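Local coordinates for hypothetical protein SO0527 (Shewanella oneidensis, PDB 2BBE) that is of unknown function but belongs to the antibiotic biosynthesis monooxygenase family, and so may act as a small oxidoreductase of the dimeric alpha-beta barrel type, at residues A[18-24]-A[58-63]; A[34-38]-A[49-53]; A[29-33]-A[93-97]; A[12-18]-A[64-70]. One frame throughout, in Å; residues are numbered along the deposited sequence. Where two conformers were deposited one is given.

Contact 1: residues A[18-24]-A[58-63]; sequences ASFLSKE and EPRRVT
Val62 O receives the shortest polar bond between residues 18-24 and 58-63, from Phe20 N at 2.8 Å, and the same oxygen lies near the plane of the Phe20 ring, at its edge. Val62 N answers to Phe20 O with an almost straight bond (170°), which makes Phe20 and Val62 an antiparallel hydrogen-bonded pair; Ser19-Thr63 and Leu21-Arg61 flank it as non-hydrogen-bonded pairs. Here the pairing of the two central strands of the four-stranded sheet, 8-22 and 61-68, comes to its end. Ser22 N reaches Arg60 O at 2.9 Å, where residues 58-61 form a type I turn. Arg61 N to Glu58 O, 2.8 Å, closes that turn, and Glu58 OE2 adds a second grip by taking Arg60 N on its anti lone pair.

On the face of Ser19, Leu21 and Arg61, Leu21 CD1 does the touching: it meets Glu58 CG at 3.6 Å, the two side chains crossing near a right angle, and, in the conformer given, lies over one face of the Arg61 guanidinium, offset toward the rim. Thr63 OG1 packs on Ser19 CB at 3.2 Å. Arg60, extended from CG to NE, runs past Ser22 to Glu24; in one modelled conformer of each, its guanidinium lies on Glu24 CA with a long salt bridge, NH2 to OE2 3.8 Å, a doubtful detail.

Backbone bonds therefore fix the strand pairing, whereas the arginine-glutamate attraction is probably a weaker addition; the polar ends of Arg61 and Thr63 find partners on the second subunit, in Glu101 OE2 (a salt bridge from NH1) and Tyr103 OH.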
loop_
_atom_site.group_PDB
_atom_site.type_symbol
_atom_site.label_atom_id
_atom_site.label_comp_id
_atom_site.label_asym_id
_atom_site.label_seq_id
_atom_site.Cartn_x
_atom_site.Cartn_y
_atom_site.Cartn_z
ATOM N N ALA A 18 16.763 1.591 0.278
ATOM C CA ALA A 18 17.991 2.400 0.172
ATOM C C ALA A 18 18.154 3.171 1.481
ATOM O O ALA A 18 17.340 4.058 1.797
ATOM C CB ALA A 18 17.883 3.373 -1.055
ATOM N N SER A 19 19.183 2.816 2.256
ATOM C CA SER A 19 19.394 3.409 3.571
ATOM C C SER A 19 20.620 4.282 3.519
ATOM O O SER A 19 21.615 3.937 2.855
ATOM C CB SER A 19 19.563 2.347 4.671
ATOM O OG SER A 19 20.677 1.493 4.415
ATOM N N PHE A 20 20.544 5.401 4.231
ATOM C CA PHE A 20 21.608 6.399 4.252
ATOM C C PHE A 20 21.914 6.778 5.675
ATOM O O PHE A 20 21.006 7.161 6.425
ATOM C CB PHE A 20 21.184 7.640 3.458
ATOM C CG PHE A 20 20.808 7.326 2.039
ATOM C CD1 PHE A 20 21.793 7.256 1.045
ATOM C CD2 PHE A 20 19.483 7.011 1.713
ATOM C CE1 PHE A 20 21.458 6.919 -0.268
ATOM C CE2 PHE A 20 19.140 6.676 0.416
ATOM C CZ PHE A 20 20.122 6.633 -0.584
ATOM N N LEU A 21 23.191 6.660 6.053
ATOM C CA LEU A 21 23.622 7.055 7.399
ATOM C C LEU A 21 24.231 8.445 7.345
ATOM O O LEU A 21 25.308 8.623 6.764
ATOM C CB LEU A 21 24.668 6.075 7.941
ATOM C CG LEU A 21 25.114 6.303 9.395
ATOM C CD1 LEU A 21 23.974 5.959 10.391
ATOM C CD2 LEU A 21 26.349 5.472 9.688
ATOM N N SER A 22 23.573 9.430 7.954
ATOM C CA SER A 22 24.080 10.797 7.867
ATOM C C SER A 22 25.394 10.945 8.657
ATOM O O SER A 22 25.682 10.177 9.591
ATOM C CB SER A 22 23.051 11.831 8.344
ATOM O OG SER A 22 23.070 11.910 9.752
ATOM N N LYS A 23 26.199 11.919 8.248
ATOM C CA LYS A 23 27.304 12.398 9.085
ATOM C C LYS A 23 26.736 13.082 10.342
ATOM O O LYS A 23 25.554 13.464 10.366
ATOM C CB LYS A 23 28.165 13.392 8.291
ATOM C CG LYS A 23 28.816 12.776 7.039
ATOM C CD LYS A 23 29.538 13.824 6.186
ATOM C CE LYS A 23 30.379 13.129 5.076
ATOM N NZ LYS A 23 31.598 13.917 4.633
ATOM N N GLU A 24 27.572 13.204 11.380
ATOM C CA GLU A 24 27.224 13.939 12.594
ATOM C C GLU A 24 26.739 15.338 12.210
ATOM O O GLU A 24 27.386 16.022 11.412
ATOM C CB GLU A 24 28.452 14.022 13.518
ATOM C CG GLU A 24 28.232 14.732 14.859
ATOM C CD GLU A 24 29.490 14.764 15.729
ATOM O OE1 GLU A 24 30.585 15.080 15.206
ATOM O OE2 GLU A 24 29.380 14.477 16.945
ATOM N N GLU A 58 18.757 4.073 15.160
ATOM C CA GLU A 58 19.959 4.823 14.817
ATOM C C GLU A 58 19.457 6.135 14.214
ATOM O O GLU A 58 19.164 6.218 13.033
ATOM C CB GLU A 58 20.831 4.041 13.818
ATOM C CG GLU A 58 21.960 4.899 13.174
ATOM C CD GLU A 58 22.752 5.670 14.228
ATOM O OE1 GLU A 58 23.536 5.009 14.948
ATOM O OE2 GLU A 58 22.562 6.910 14.358
ATOM N N PRO A 59 19.313 7.166 15.044
ATOM C CA PRO A 59 18.602 8.324 14.510
ATOM C C PRO A 59 19.315 9.093 13.372
ATOM O O PRO A 59 18.669 9.926 12.750
ATOM C CB PRO A 59 18.357 9.183 15.750
ATOM C CG PRO A 59 18.469 8.193 16.915
ATOM C CD PRO A 59 19.645 7.344 16.467
ATOM N N ARG A 60 20.581 8.771 13.069
ATOM C CA ARG A 60 21.246 9.307 11.854
ATOM C C ARG A 60 20.839 8.573 10.569
ATOM O O ARG A 60 21.154 9.032 9.456
ATOM C CB ARG A 60 22.776 9.310 11.989
ATOM C CG ARG A 60 23.323 10.438 12.886
ATOM C CD ARG A 60 24.843 10.391 13.000
ATOM N NE ARG A 60 25.311 11.186 14.134
ATOM C CZ ARG A 60 26.547 11.167 14.631
ATOM N NH1 ARG A 60 27.485 10.393 14.096
ATOM N NH2 ARG A 60 26.841 11.930 15.673
ATOM N N ARG A 61 20.160 7.429 10.696
ATOM C CA ARG A 61 19.759 6.630 9.525
ATOM C C ARG A 61 18.409 7.066 8.942
ATOM O O ARG A 61 17.413 7.145 9.681
ATOM C CB ARG A 61 19.695 5.139 9.897
ATOM C CG ARG A 61 19.159 4.229 8.763
ATOM C CD ARG A 61 19.586 2.789 8.948
ATOM N NE ARG A 61 21.027 2.646 8.768
ATOM C CZ ARG A 61 21.904 2.288 9.692
ATOM N NH1 ARG A 61 21.514 1.963 10.927
ATOM N NH2 ARG A 61 23.193 2.230 9.352
ATOM N N VAL A 62 18.377 7.314 7.633
ATOM C CA VAL A 62 17.164 7.679 6.909
ATOM C C VAL A 62 17.059 6.701 5.721
ATOM O O VAL A 62 18.056 6.500 5.009
ATOM C CB VAL A 62 17.244 9.145 6.407
ATOM C CG1 VAL A 62 15.885 9.621 5.932
ATOM C CG2 VAL A 62 17.743 10.094 7.541
ATOM N N THR A 63 15.888 6.098 5.509
ATOM C CA THR A 63 15.758 4.981 4.558
ATOM C C THR A 63 14.537 5.110 3.655
ATOM O O THR A 63 13.429 5.362 4.143
ATOM C CB THR A 63 15.678 3.635 5.338
ATOM O OG1 THR A 63 16.886 3.465 6.082
ATOM C CG2 THR A 63 15.444 2.410 4.406
#

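Contact 2: residues A[34-38]-A[49-53]; sequences LASLI and RYELN
The backbones of residues 34-38 and 49-53 stay well apart, with Ile38 and Tyr50 6.9 Å and Ala35 and Leu52 7.0 Å between CA atoms, and no hydrogen bond joins them. Residues 35-38 form a type I turn, set over a strand whose Tyr50 and Leu52 point toward it.

Leu52, its CG anti to the backbone N (chi1 -169°), divides its methyls between two helix residues: Leu52 CD1 meets Leu34 CB at 3.8 Å, and Leu52 CD2 lies 3.6 Å from Ala35 N. Ile38 bridges the two strand residues, putting CD1 against Leu52 CB at 3.8 Å and CG1 beside Tyr50 CD2 at 3.9 Å. The Tyr50 ring turns an edge to Ile38 CA, which lies in the ring plane, while its OH packs against Leu37 CB at 3.8 Å.

Beyond the pair, Tyr50 stacks on Phe64 and meets the ring of His77. Arg49 and Glu51, on the other side of the strand, form reciprocal salt bridges with Glu51 and Arg49 of the second subunit. Toward residues 34-38 the strand thus holds by apolar packing, while these two charged side chains pair between subunits and the sheet itself runs on into the second subunit at Leu52 and Asn53.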
loop_
_atom_site.group_PDB
_atom_site.type_symbol
_atom_site.label_atom_id
_atom_site.label_comp_id
_atom_site.label_asym_id
_atom_site.label_seq_id
_atom_site.Cartn_x
_atom_site.Cartn_y
_atom_site.Cartn_z
ATOM N N LEU A 34 16.364 14.122 0.978
ATOM C CA LEU A 34 15.630 12.923 0.507
ATOM C C LEU A 34 14.139 13.242 0.320
ATOM O O LEU A 34 13.514 12.797 -0.649
ATOM C CB LEU A 34 15.832 11.745 1.478
ATOM C CG LEU A 34 17.273 11.172 1.473
ATOM C CD1 LEU A 34 17.501 10.273 2.679
ATOM C CD2 LEU A 34 17.580 10.396 0.171
ATOM N N ALA A 35 13.557 13.997 1.255
ATOM C CA ALA A 35 12.123 14.296 1.147
ATOM C C ALA A 35 11.830 15.127 -0.092
ATOM O O ALA A 35 10.722 15.031 -0.660
ATOM C CB ALA A 35 11.592 14.989 2.411
ATOM N N SER A 36 12.803 15.944 -0.512
ATOM C CA SER A 36 12.621 16.806 -1.690
ATOM C C SER A 36 12.415 15.976 -2.979
ATOM O O SER A 36 11.850 16.479 -3.969
ATOM C CB SER A 36 13.812 17.773 -1.863
ATOM O OG SER A 36 14.920 17.043 -2.382
ATOM N N LEU A 37 12.855 14.718 -2.960
ATOM C CA LEU A 37 12.739 13.827 -4.122
ATOM C C LEU A 37 11.349 13.215 -4.270
ATOM O O LEU A 37 11.010 12.683 -5.333
ATOM C CB LEU A 37 13.757 12.661 -4.040
ATOM C CG LEU A 37 15.226 13.035 -3.836
ATOM C CD1 LEU A 37 16.078 11.785 -3.633
ATOM C CD2 LEU A 37 15.742 13.902 -4.995
ATOM N N ILE A 38 10.555 13.267 -3.207
ATOM C CA ILE A 38 9.312 12.487 -3.163
ATOM C C ILE A 38 8.206 12.952 -4.147
ATOM O O ILE A 38 7.644 12.115 -4.868
ATOM C CB ILE A 38 8.780 12.351 -1.699
ATOM C CG1 ILE A 38 9.775 11.516 -0.885
ATOM C CG2 ILE A 38 7.362 11.702 -1.676
ATOM C CD1 ILE A 38 9.411 11.387 0.594
ATOM N N ARG A 49 5.410 2.885 -5.033
ATOM C CA ARG A 49 5.654 3.248 -3.656
ATOM C C ARG A 49 6.988 3.956 -3.556
ATOM O O ARG A 49 7.996 3.551 -4.177
ATOM C CB ARG A 49 5.655 1.987 -2.747
ATOM C CG ARG A 49 6.027 2.239 -1.321
ATOM C CD ARG A 49 6.104 0.925 -0.490
ATOM N NE ARG A 49 4.851 0.166 -0.558
ATOM C CZ ARG A 49 4.754 -1.148 -0.354
ATOM N NH1 ARG A 49 5.839 -1.864 -0.070
ATOM N NH2 ARG A 49 3.572 -1.743 -0.411
ATOM N N TYR A 50 7.004 5.018 -2.764
ATOM C CA TYR A 50 8.250 5.746 -2.497
ATOM C C TYR A 50 8.164 6.425 -1.139
ATOM O O TYR A 50 7.787 7.610 -1.032
ATOM C CB TYR A 50 8.477 6.760 -3.612
ATOM C CG TYR A 50 9.877 7.297 -3.727
ATOM C CD1 TYR A 50 10.956 6.454 -4.064
ATOM C CD2 TYR A 50 10.112 8.653 -3.565
ATOM C CE1 TYR A 50 12.258 6.961 -4.213
ATOM C CE2 TYR A 50 11.406 9.184 -3.726
ATOM C CZ TYR A 50 12.460 8.327 -4.042
ATOM O OH TYR A 50 13.701 8.875 -4.195
ATOM N N GLU A 51 8.504 5.662 -0.103
ATOM C CA GLU A 51 8.244 6.066 1.269
ATOM C C GLU A 51 9.553 6.307 2.001
ATOM O O GLU A 51 10.461 5.471 1.954
ATOM C CB GLU A 51 7.447 4.983 1.996
ATOM C CG GLU A 51 6.055 4.783 1.403
ATOM C CD GLU A 51 5.313 3.639 2.068
ATOM O OE1 GLU A 51 5.860 3.014 3.011
ATOM O OE2 GLU A 51 4.170 3.374 1.642
ATOM N N LEU A 52 9.636 7.457 2.665
ATOM C CA LEU A 52 10.812 7.837 3.452
ATOM C C LEU A 52 10.586 7.544 4.946
ATOM O O LEU A 52 9.467 7.671 5.453
ATOM C CB LEU A 52 11.114 9.332 3.234
ATOM C CG LEU A 52 12.450 9.879 3.766
ATOM C CD1 LEU A 52 13.670 9.114 3.165
ATOM C CD2 LEU A 52 12.531 11.390 3.476
ATOM N N ASN A 53 11.652 7.150 5.640
ATOM C CA ASN A 53 11.555 6.632 7.005
ATOM C C ASN A 53 12.792 7.059 7.804
ATOM O O ASN A 53 13.925 7.040 7.276
ATOM C CB ASN A 53 11.478 5.093 6.983
ATOM C CG ASN A 53 10.387 4.560 6.039
ATOM O OD1 ASN A 53 10.611 4.360 4.828
ATOM N ND2 ASN A 53 9.213 4.357 6.580
#

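Contact 3: residues A[29-33]-A[93-97]; sequences ALIAA and ELVES
Helix 27-35 and the end of helix 81-94 come within 6.1 Å at Leu30 CA and Leu94 CA, and Val95 is the first residue to leave helical geometry as the chain passes into strand 95-107.

No hydrogen bond crosses, and the contact rests on apolar packing of side chains and helix backbone. Leu94 points toward residues 29-33 and brings both methyls to bear on one flank of the helix. Its CD1 lies against the backbone at Ala29, 3.6 Å from Ala29 O and 3.7 Å from Leu30 CA, and also approaches Ala33 CB at 4.1 Å. Its CD2 meets Ala29 CB at 4.0 Å. With CG anti to the carbonyl carbon (chi1 -55°), the branch of Leu94 comes to rest between Ala29 and Ala33, two small residues one helical turn apart, linked by the backbone bond from Ala33 N to Ala29 O.

Leu30 makes the second patch, which is less certain because Val95 was modelled in two conformers. In the conformer given, Leu30 CD1 touches Val95 CG2 at 3.7 Å, and Leu30 CD2 lies 4.1 Å from that same methyl, so the valine branch faces the fork of the leucine.

Around this joint, Leu30 continues onto Phe20 and Ser22 of strand 8-22, Val62 of strand 61-68 and Tyr86 of helix 81-94. Val95 also rests on Tyr86, and Ala33 packs on Val90. Just beyond, Glu96 and Ser97 form a classic beta bulge opposite Leu21 of strand 8-22, whose backbone is hydrogen-bonded to both residues.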
loop_
_atom_site.group_PDB
_atom_site.type_symbol
_atom_site.label_atom_id
_atom_site.label_comp_id
_atom_site.label_asym_id
_atom_site.label_seq_id
_atom_site.Cartn_x
_atom_site.Cartn_y
_atom_site.Cartn_z
ATOM N N ALA A 29 19.359 17.905 7.534
ATOM C CA ALA A 29 19.684 18.210 6.120
ATOM C C ALA A 29 19.463 16.985 5.211
ATOM O O ALA A 29 18.954 17.114 4.098
ATOM C CB ALA A 29 21.120 18.732 5.988
ATOM N N LEU A 30 19.820 15.799 5.701
ATOM C CA LEU A 30 19.633 14.588 4.898
ATOM C C LEU A 30 18.151 14.259 4.699
ATOM O O LEU A 30 17.740 13.939 3.585
ATOM C CB LEU A 30 20.359 13.399 5.514
ATOM C CG LEU A 30 20.196 12.085 4.724
ATOM C CD1 LEU A 30 20.759 12.235 3.266
ATOM C CD2 LEU A 30 20.825 10.929 5.466
ATOM N N ILE A 31 17.363 14.334 5.775
ATOM C CA ILE A 31 15.919 14.061 5.669
ATOM C C ILE A 31 15.321 15.038 4.651
ATOM O O ILE A 31 14.557 14.630 3.786
ATOM C CB ILE A 31 15.155 14.180 7.040
ATOM C CG1 ILE A 31 15.706 13.183 8.086
ATOM C CG2 ILE A 31 13.618 13.977 6.852
ATOM C CD1 ILE A 31 15.306 13.510 9.557
ATOM N N ALA A 32 15.663 16.320 4.767
ATOM C CA ALA A 32 15.161 17.329 3.824
ATOM C C ALA A 32 15.525 17.045 2.358
ATOM O O ALA A 32 14.668 17.170 1.468
ATOM C CB ALA A 32 15.605 18.736 4.237
ATOM N N ALA A 33 16.780 16.654 2.124
ATOM C CA ALA A 33 17.296 16.361 0.784
ATOM C C ALA A 33 16.553 15.170 0.174
ATOM O O ALA A 33 16.147 15.204 -1.005
ATOM C CB ALA A 33 18.802 16.079 0.837
ATOM N N GLU A 93 28.175 15.269 0.751
ATOM C CA GLU A 93 28.265 16.282 1.796
ATOM C C GLU A 93 27.573 15.846 3.089
ATOM O O GLU A 93 27.969 16.257 4.179
ATOM C CB GLU A 93 27.681 17.610 1.298
ATOM C CG GLU A 93 28.304 18.122 -0.011
ATOM C CD GLU A 93 29.816 18.324 0.071
ATOM O OE1 GLU A 93 30.307 18.792 1.128
ATOM O OE2 GLU A 93 30.514 18.022 -0.926
ATOM N N LEU A 94 26.543 15.008 2.955
ATOM C CA LEU A 94 25.670 14.671 4.082
ATOM C C LEU A 94 25.805 13.264 4.646
ATOM O O LEU A 94 25.387 13.017 5.784
ATOM C CB LEU A 94 24.195 14.864 3.667
ATOM C CG LEU A 94 23.788 16.233 3.113
ATOM C CD1 LEU A 94 22.279 16.334 2.971
ATOM C CD2 LEU A 94 24.282 17.356 4.016
ATOM N N VAL A 95 26.304 12.322 3.846
ATOM C CA VAL A 95 26.210 10.897 4.183
ATOM C C VAL A 95 27.569 10.276 4.508
ATOM O O VAL A 95 28.534 10.485 3.750
ATOM C CB VAL A 95 25.480 10.120 3.037
ATOM C CG1 VAL A 95 25.517 8.616 3.266
ATOM C CG2 VAL A 95 24.030 10.585 2.924
ATOM N N GLU A 96 27.628 9.528 5.607
ATOM C CA GLU A 96 28.824 8.772 5.998
ATOM C C GLU A 96 28.943 7.472 5.191
ATOM O O GLU A 96 30.034 7.121 4.686
ATOM C CB GLU A 96 28.758 8.439 7.493
ATOM C CG GLU A 96 29.911 7.580 7.991
ATOM C CD GLU A 96 29.889 7.391 9.490
ATOM O OE1 GLU A 96 29.702 8.390 10.218
ATOM O OE2 GLU A 96 30.056 6.235 9.950
ATOM N N SER A 97 27.826 6.755 5.079
ATOM C CA SER A 97 27.781 5.473 4.385
ATOM C C SER A 97 26.329 5.195 4.010
ATOM O O SER A 97 25.404 5.810 4.573
ATOM C CB SER A 97 28.343 4.334 5.251
ATOM O OG SER A 97 27.693 4.294 6.514
#

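Contact 4: residues A[12-18]-A[64-70]; sequences QQIVCVA and FVEKFVD
Ile14, Cys16 and Ala18 each exchange two backbone hydrogen bonds with Phe68, Glu66 and Phe64 respectively; the Ile14 N to Phe68 O bond is almost straight at 174°. Between these pairs stand the non-hydrogen-bonded pairs Val15-Lys67 and Val17-Val65, and the strand axes run at 164° to one another. Past the last bridge, Gln12 extends its amide so that NE2 donates to Val69 O at 3.0 Å, with the acceptor near the amide plane but the donor above the carbonyl plane.

On the face of Cys16, the extended Glu66 carboxylate lies alongside the cysteine, OE1 standing 3.7 Å from Cys16 CB and 3.9 Å from SG. The same OE1 sits in the plane of the Phe68 ring, at its edge. On the other face, in the conformer given, Lys67 crosses Val15 obliquely, Lys67 CG to Val15 CG2 3.8 Å.

These are the two central strands of the four-stranded antiparallel sheet, a ferredoxin-like sheet consistent with the dimeric alpha-beta barrel clan. Helix 71-78 covers one face, Phe74 touching Ile14, Cys16 and Glu66; Asp70 caps the start of that helix by accepting from Ala73 N. On the opposite face, Lys67 NZ is held by Gln105, and Val15 packs on Asn53 of the second subunit. Gln13 NE2 bonds Ala45 O and Cys47 O of the third subunit.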
loop_
_atom_site.group_PDB
_atom_site.type_symbol
_atom_site.label_atom_id
_atom_site.label_comp_id
_atom_site.label_asym_id
_atom_site.label_seq_id
_atom_site.Cartn_x
_atom_site.Cartn_y
_atom_site.Cartn_z
ATOM N N GLN A 12 8.420 -9.571 -11.925
ATOM C CA GLN A 12 8.303 -8.318 -12.675
ATOM C C GLN A 12 8.547 -7.074 -11.814
ATOM O O GLN A 12 9.401 -6.245 -12.138
ATOM C CB GLN A 12 6.937 -8.203 -13.391
ATOM C CG GLN A 12 6.776 -6.872 -14.141
ATOM C CD GLN A 12 5.368 -6.617 -14.662
ATOM O OE1 GLN A 12 4.715 -7.536 -15.166
ATOM N NE2 GLN A 12 4.894 -5.346 -14.554
ATOM N N GLN A 13 7.761 -6.921 -10.750
ATOM C CA GLN A 13 7.826 -5.704 -9.931
ATOM C C GLN A 13 9.144 -5.631 -9.172
ATOM O O GLN A 13 9.749 -6.666 -8.853
ATOM C CB GLN A 13 6.618 -5.614 -8.993
ATOM C CG GLN A 13 5.295 -5.449 -9.768
ATOM C CD GLN A 13 4.099 -5.425 -8.852
ATOM O OE1 GLN A 13 4.187 -4.921 -7.732
ATOM N NE2 GLN A 13 2.974 -5.968 -9.312
ATOM N N ILE A 14 9.599 -4.411 -8.911
ATOM C CA ILE A 14 10.916 -4.212 -8.325
ATOM C C ILE A 14 10.755 -3.466 -7.018
ATOM O O ILE A 14 10.126 -2.390 -6.964
ATOM C CB ILE A 14 11.867 -3.410 -9.272
ATOM C CG1 ILE A 14 12.191 -4.237 -10.541
ATOM C CG2 ILE A 14 13.148 -2.983 -8.527
ATOM C CD1 ILE A 14 13.006 -5.517 -10.275
ATOM N N VAL A 15 11.304 -4.056 -5.969
ATOM C CA VAL A 15 11.325 -3.428 -4.647
ATOM C C VAL A 15 12.741 -2.898 -4.402
ATOM O O VAL A 15 13.716 -3.541 -4.786
ATOM C CB VAL A 15 10.872 -4.432 -3.541
ATOM C CG1 VAL A 15 11.234 -3.917 -2.100
ATOM C CG2 VAL A 15 9.341 -4.678 -3.655
ATOM N N CYS A 16 12.855 -1.724 -3.797
ATOM C CA CYS A 16 14.176 -1.215 -3.425
ATOM C C CYS A 16 14.160 -0.671 -2.019
ATOM O O CYS A 16 13.216 0.051 -1.618
ATOM C CB CYS A 16 14.661 -0.120 -4.404
ATOM S SG CYS A 16 16.290 0.590 -3.987
ATOM N N VAL A 17 15.191 -1.021 -1.256
ATOM C CA VAL A 17 15.410 -0.420 0.054
ATOM C C VAL A 17 16.763 0.293 0.006
ATOM O O VAL A 17 17.788 -0.329 -0.288
ATOM C CB VAL A 17 15.387 -1.458 1.197
ATOM C CG1 VAL A 17 15.682 -0.773 2.549
ATOM C CG2 VAL A 17 14.012 -2.185 1.252
ATOM N N ALA A 18 16.763 1.591 0.278
ATOM C CA ALA A 18 17.991 2.400 0.172
ATOM C C ALA A 18 18.154 3.171 1.481
ATOM O O ALA A 18 17.340 4.058 1.797
ATOM C CB ALA A 18 17.883 3.373 -1.055
ATOM N N PHE A 64 14.738 4.929 2.346
ATOM C CA PHE A 64 13.632 4.827 1.410
ATOM C C PHE A 64 13.184 3.374 1.230
ATOM O O PHE A 64 14.008 2.466 1.055
ATOM C CB PHE A 64 14.024 5.390 0.010
ATOM C CG PHE A 64 13.611 6.826 -0.213
ATOM C CD1 PHE A 64 12.257 7.196 -0.174
ATOM C CD2 PHE A 64 14.572 7.803 -0.499
ATOM C CE1 PHE A 64 11.874 8.528 -0.394
ATOM C CE2 PHE A 64 14.194 9.124 -0.731
ATOM C CZ PHE A 64 12.858 9.489 -0.655
ATOM N N VAL A 65 11.868 3.181 1.232
ATOM C CA VAL A 65 11.247 1.904 0.904
ATOM C C VAL A 65 10.433 2.141 -0.362
ATOM O O VAL A 65 9.511 2.979 -0.380
ATOM C CB VAL A 65 10.355 1.417 2.073
ATOM C CG1 VAL A 65 9.437 0.230 1.619
ATOM C CG2 VAL A 65 11.265 1.035 3.278
ATOM N N GLU A 66 10.797 1.428 -1.428
ATOM C CA GLU A 66 10.329 1.772 -2.766
ATOM C C GLU A 66 9.770 0.552 -3.486
ATOM O O GLU A 66 10.165 -0.587 -3.179
ATOM C CB GLU A 66 11.503 2.329 -3.612
ATOM C CG GLU A 66 12.433 3.324 -2.889
ATOM C CD GLU A 66 13.655 3.731 -3.734
ATOM O OE1 GLU A 66 13.729 3.375 -4.935
ATOM O OE2 GLU A 66 14.547 4.430 -3.190
ATOM N N LYS A 67 8.893 0.811 -4.458
ATOM C CA LYS A 67 8.384 -0.226 -5.371
ATOM C C LYS A 67 8.044 0.397 -6.722
ATOM O O LYS A 67 7.446 1.483 -6.792
ATOM C CB LYS A 67 7.165 -0.960 -4.778
ATOM C CG LYS A 67 6.882 -2.335 -5.412
ATOM C CD LYS A 67 5.569 -2.993 -4.904
ATOM C CE LYS A 67 5.650 -3.503 -3.457
ATOM N NZ LYS A 67 4.368 -4.223 -2.998
ATOM N N PHE A 68 8.437 -0.294 -7.792
ATOM C CA PHE A 68 8.231 0.142 -9.177
ATOM C C PHE A 68 7.628 -0.995 -9.984
ATOM O O PHE A 68 7.806 -2.174 -9.648
ATOM C CB PHE A 68 9.560 0.599 -9.821
ATOM C CG PHE A 68 10.151 1.797 -9.147
ATOM C CD1 PHE A 68 10.985 1.640 -8.034
ATOM C CD2 PHE A 68 9.830 3.089 -9.592
ATOM C CE1 PHE A 68 11.513 2.764 -7.369
ATOM C CE2 PHE A 68 10.338 4.214 -8.940
ATOM C CZ PHE A 68 11.176 4.054 -7.832
ATOM N N VAL A 69 6.893 -0.642 -11.038
ATOM C CA VAL A 69 6.153 -1.645 -11.811
ATOM C C VAL A 69 7.085 -2.692 -12.457
ATOM O O VAL A 69 6.681 -3.832 -12.700
ATOM C CB VAL A 69 5.229 -0.983 -12.874
ATOM C CG1 VAL A 69 4.150 -0.125 -12.188
ATOM C CG2 VAL A 69 6.030 -0.156 -13.845
ATOM N N ASP A 70 8.330 -2.298 -12.732
ATOM C CA ASP A 70 9.308 -3.205 -13.359
ATOM C C ASP A 70 10.683 -2.579 -13.364
ATOM O O ASP A 70 10.841 -1.455 -12.918
ATOM C CB ASP A 70 8.890 -3.648 -14.778
ATOM C CG ASP A 70 8.656 -2.480 -15.750
ATOM O OD1 ASP A 70 9.275 -1.407 -15.643
ATOM O OD2 ASP A 70 7.826 -2.669 -16.664
#

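In the fold
Contacts 1 and 4 are successive lengths of one strand pair, 8-22 with 61-68, sharing Ala18 and lying on opposite sides of the chain's centre. Contact 4 is buried and bridged at five residue pairs; contact 1 ends in a turn with partly exposed charged side chains. Contacts 2 and 3 both use helix 27-35 and are apolar with no hydrogen bonds across them, but contact 2 is buried, on a strand that is outermost only within its own chain, whereas contact 3 is only partly buried where strand 95-107 begins. Contact 3 meets contact 1 through backbone bonds at Leu21, while contact 2 is tied to contact 4 through Glu51 O and Val65 N.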